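Local atomic coordinates of thioesterase PA1618 (Pseudomonas aeruginosa, PDB entry 4QD8), a protein that binds phenacyl-CoA and probably hydrolyses acyl-CoA thioesters, as a hotdog-fold member of the PaaI thioesterase family. Residues A[78-83]-A[135-140]. Residues are numbered along the deposited sequence; the frame is centred on the assembly and turned at random.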
ATOM      1  N   SER A  78       2.563 -26.466 -14.453  1.00 32.95           N
ATOM      2  CA  SER A  78       1.708 -27.622 -14.717  1.00 32.64           C
ATOM      3  C   SER A  78       0.701 -27.817 -13.592  1.00 31.83           C
ATOM      4  O   SER A  78      -0.256 -28.575 -13.730  1.00 28.95           O
ATOM      5  CB  SER A  78       2.542 -28.896 -14.890  1.00 34.15           C
ATOM      6  OG  SER A  78       3.302 -29.175 -13.727  1.00 32.38           O
ATOM      7  N   GLN A  79       0.915 -27.122 -12.477  1.00 29.92           N
ATOM      8  CA  GLN A  79       0.024 -27.250 -11.336  1.00 30.10           C
ATOM      9  C   GLN A  79      -0.536 -25.925 -10.843  1.00 27.36           C
ATOM     10  O   GLN A  79      -1.534 -25.911 -10.127  1.00 29.29           O
ATOM     11  CB  GLN A  79       0.740 -27.925 -10.173  1.00 30.85           C
ATOM     12  CG  GLN A  79       0.920 -29.415 -10.321  1.00 36.46           C
ATOM     13  CD  GLN A  79       1.422 -30.050  -9.047  1.00 42.29           C
ATOM     14  OE1 GLN A  79       2.575 -30.468  -8.965  1.00 46.36           O
ATOM     15  NE2 GLN A  79       0.558 -30.120  -8.037  1.00 44.30           N
ATOM     16  N   TYR A  80       0.125 -24.827 -11.198  1.00 26.92           N
ATOM     17  CA  TYR A  80      -0.219 -23.526 -10.629  1.00 27.63           C
ATOM     18  C   TYR A  80      -0.243 -22.417 -11.658  1.00 25.60           C
ATOM     19  O   TYR A  80       0.453 -22.467 -12.667  1.00 28.93           O
ATOM     20  CB  TYR A  80       0.792 -23.127  -9.545  1.00 26.44           C
ATOM     21  CG  TYR A  80       0.889 -24.094  -8.400  1.00 26.97           C
ATOM     22  CD1 TYR A  80      -0.132 -24.196  -7.468  1.00 26.52           C
ATOM     23  CD2 TYR A  80       2.009 -24.899  -8.242  1.00 29.80           C
ATOM     24  CE1 TYR A  80      -0.049 -25.076  -6.416  1.00 33.48           C
ATOM     25  CE2 TYR A  80       2.100 -25.789  -7.194  1.00 30.09           C
ATOM     26  CZ  TYR A  80       1.070 -25.868  -6.284  1.00 34.90           C
ATOM     27  OH  TYR A  80       1.156 -26.747  -5.235  1.00 39.56           O
ATOM     28  N   TYR A  81      -1.027 -21.386 -11.377  1.00 26.67           N
ATOM     29  CA  TYR A  81      -0.876 -20.145 -12.107  1.00 26.32           C
ATOM     30  C   TYR A  81      -0.877 -19.024 -11.086  1.00 23.98           C
ATOM     31  O   TYR A  81      -1.212 -19.239  -9.923  1.00 22.62           O
ATOM     32  CB  TYR A  81      -1.965 -19.961 -13.157  1.00 27.71           C
ATOM     33  CG  TYR A  81      -3.341 -19.752 -12.592  1.00 29.73           C
ATOM     34  CD1 TYR A  81      -4.062 -20.811 -12.070  1.00 30.63           C
ATOM     35  CD2 TYR A  81      -3.928 -18.499 -12.605  1.00 31.14           C
ATOM     36  CE1 TYR A  81      -5.322 -20.630 -11.560  1.00 35.01           C
ATOM     37  CE2 TYR A  81      -5.187 -18.306 -12.101  1.00 33.98           C
ATOM     38  CZ  TYR A  81      -5.880 -19.375 -11.578  1.00 35.62           C
ATOM     39  OH  TYR A  81      -7.141 -19.191 -11.071  1.00 41.76           O
ATOM     40  N   CYS A  82      -0.467 -17.842 -11.516  1.00 24.10           N
ATOM     41  CA  CYS A  82      -0.285 -16.736 -10.588  1.00 24.48           C
ATOM     42  C   CYS A  82      -1.131 -15.556 -11.009  1.00 23.47           C
ATOM     43  O   CYS A  82      -1.212 -15.240 -12.193  1.00 24.96           O
ATOM     44  CB  CYS A  82       1.177 -16.324 -10.550  1.00 24.87           C
ATOM     45  SG  CYS A  82       2.239 -17.665  -9.968  1.00 26.43           S
ATOM     46  N   VAL A  83      -1.764 -14.911 -10.036  1.00 21.20           N
ATOM     47  CA  VAL A  83      -2.518 -13.689 -10.317  1.00 19.83           C
ATOM     48  C   VAL A  83      -2.133 -12.594  -9.325  1.00 18.91           C
ATOM     49  O   VAL A  83      -1.741 -12.877  -8.195  1.00 19.15           O
ATOM     50  CB  VAL A  83      -4.032 -13.933 -10.265  1.00 21.51           C
ATOM     51  CG1 VAL A  83      -4.442 -14.951 -11.329  1.00 28.28           C
ATOM     52  CG2 VAL A  83      -4.457 -14.420  -8.894  1.00 20.77           C
ATOM     53  N   MET A 135       1.760 -11.450  -5.462  1.00 14.12           N
ATOM     54  CA  MET A 135       1.071 -12.375  -6.361  1.00 16.40           C
ATOM     55  C   MET A 135       0.499 -13.514  -5.541  1.00 16.88           C
ATOM     56  O   MET A 135       1.102 -13.933  -4.562  1.00 17.25           O
ATOM     57  CB  MET A 135       2.069 -12.965  -7.367  1.00 16.94           C
ATOM     58  CG  MET A 135       2.728 -11.938  -8.278  1.00 17.70           C
ATOM     59  SD  MET A 135       1.549 -11.164  -9.398  1.00 18.91           S
ATOM     60  CE  MET A 135       1.028 -12.573 -10.389  1.00 18.92           C
ATOM     61  N   ALA A 136      -0.670 -14.008  -5.937  1.00 16.30           N
ATOM     62  CA  ALA A 136      -1.215 -15.236  -5.357  1.00 17.81           C
ATOM     63  C   ALA A 136      -0.819 -16.411  -6.246  1.00 18.70           C
ATOM     64  O   ALA A 136      -0.852 -16.319  -7.469  1.00 19.71           O
ATOM     65  CB  ALA A 136      -2.710 -15.155  -5.246  1.00 17.60           C
ATOM     66  N   VAL A 137      -0.449 -17.517  -5.615  1.00 18.43           N
ATOM     67  CA  VAL A 137      -0.151 -18.750  -6.342  1.00 20.72           C
ATOM     68  C   VAL A 137      -1.389 -19.634  -6.217  1.00 27.08           C
ATOM     69  O   VAL A 137      -1.784 -19.984  -5.104  1.00 24.62           O
ATOM     70  CB  VAL A 137       1.077 -19.456  -5.753  1.00 22.90           C
ATOM     71  CG1 VAL A 137       1.431 -20.688  -6.593  1.00 24.26           C
ATOM     72  CG2 VAL A 137       2.249 -18.502  -5.704  1.00 25.02           C
ATOM     73  N   VAL A 138      -2.006 -19.959  -7.353  1.00 25.51           N
ATOM     74  CA  VAL A 138      -3.320 -20.609  -7.382  1.00 27.77           C
ATOM     75  C   VAL A 138      -3.251 -21.931  -8.153  1.00 28.37           C
ATOM     76  O   VAL A 138      -2.735 -21.972  -9.267  1.00 26.95           O
ATOM     77  CB  VAL A 138      -4.372 -19.689  -8.040  1.00 29.89           C
ATOM     78  CG1 VAL A 138      -5.766 -20.279  -7.903  1.00 31.68           C
ATOM     79  CG2 VAL A 138      -4.321 -18.285  -7.432  1.00 27.69           C
ATOM     80  N   PRO A 139      -3.766 -23.021  -7.557  1.00 33.18           N
ATOM     81  CA  PRO A 139      -3.765 -24.305  -8.280  1.00 30.78           C
ATOM     82  C   PRO A 139      -4.685 -24.277  -9.502  1.00 32.67           C
ATOM     83  O   PRO A 139      -5.794 -23.766  -9.399  1.00 34.74           O
ATOM     84  CB  PRO A 139      -4.298 -25.292  -7.235  1.00 33.83           C
ATOM     85  CG  PRO A 139      -3.963 -24.669  -5.913  1.00 36.16           C
ATOM     86  CD  PRO A 139      -4.167 -23.181  -6.148  1.00 31.23           C
ATOM     87  N   LEU A 140      -4.227 -24.808 -10.637  1.00 35.21           N
ATOM     88  CA  LEU A 140      -5.047 -24.871 -11.854  1.00 36.02           C
ATOM     89  C   LEU A 140      -6.295 -25.731 -11.643  1.00 42.42           C
ATOM     90  O   LEU A 140      -6.265 -26.713 -10.898  1.00 41.18           O
ATOM     91  CB  LEU A 140      -4.235 -25.428 -13.029  1.00 34.33           C
ATOM     92  CG  LEU A 140      -3.028 -24.628 -13.515  1.00 32.74           C
ATOM     93  CD1 LEU A 140      -2.039 -25.527 -14.242  1.00 33.44           C
ATOM     94  CD2 LEU A 140      -3.468 -23.487 -14.418  1.00 31.10           C
TER
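Val138 lays its CB over one face of the Tyr81 ring, a CH-pi contact 4.0 Å from the centroid, while its CG1 reaches CE1 of the same ring. With CG of Tyr81 between its backbone N and carbonyl carbon (chi1 68°), the ring leans across the neighbouring strand, where CD1 meets Leu140 CD2 at 3.6 Å. On this face Val83 CG2 lies 4.1 Å from both Ala136 CB and Val138 CG2; beta-branched valines suit the extended backbone, and Val83 packs on Leu53 of the second subunit. The other face carries Cys82, Val137 and Met135. Bent at chi2 and chi3, Met135 folds CE back to 3.3 Å from Val83 C and reaches Cys82 CB, its unbranched chain fitting against Ser68 and Ser71 of helix 56-72. Further out, Tyr80 CE1 meets Pro139 CG at 4.0 Å. Proline, having no N-H, fits a non-hydrogen-bonded pair. Paired N-H and C=O groups join Tyr81 to Val138 and Val83 to Ala136, with Val138 N 2.8 Å from Tyr81 O. At the exposed end Leu140 N donates to Gln79 O (3.0 Å) from above the carbonyl plane. These antiparallel strands belong to the curved sheet that wraps the long helix in the hotdog fold.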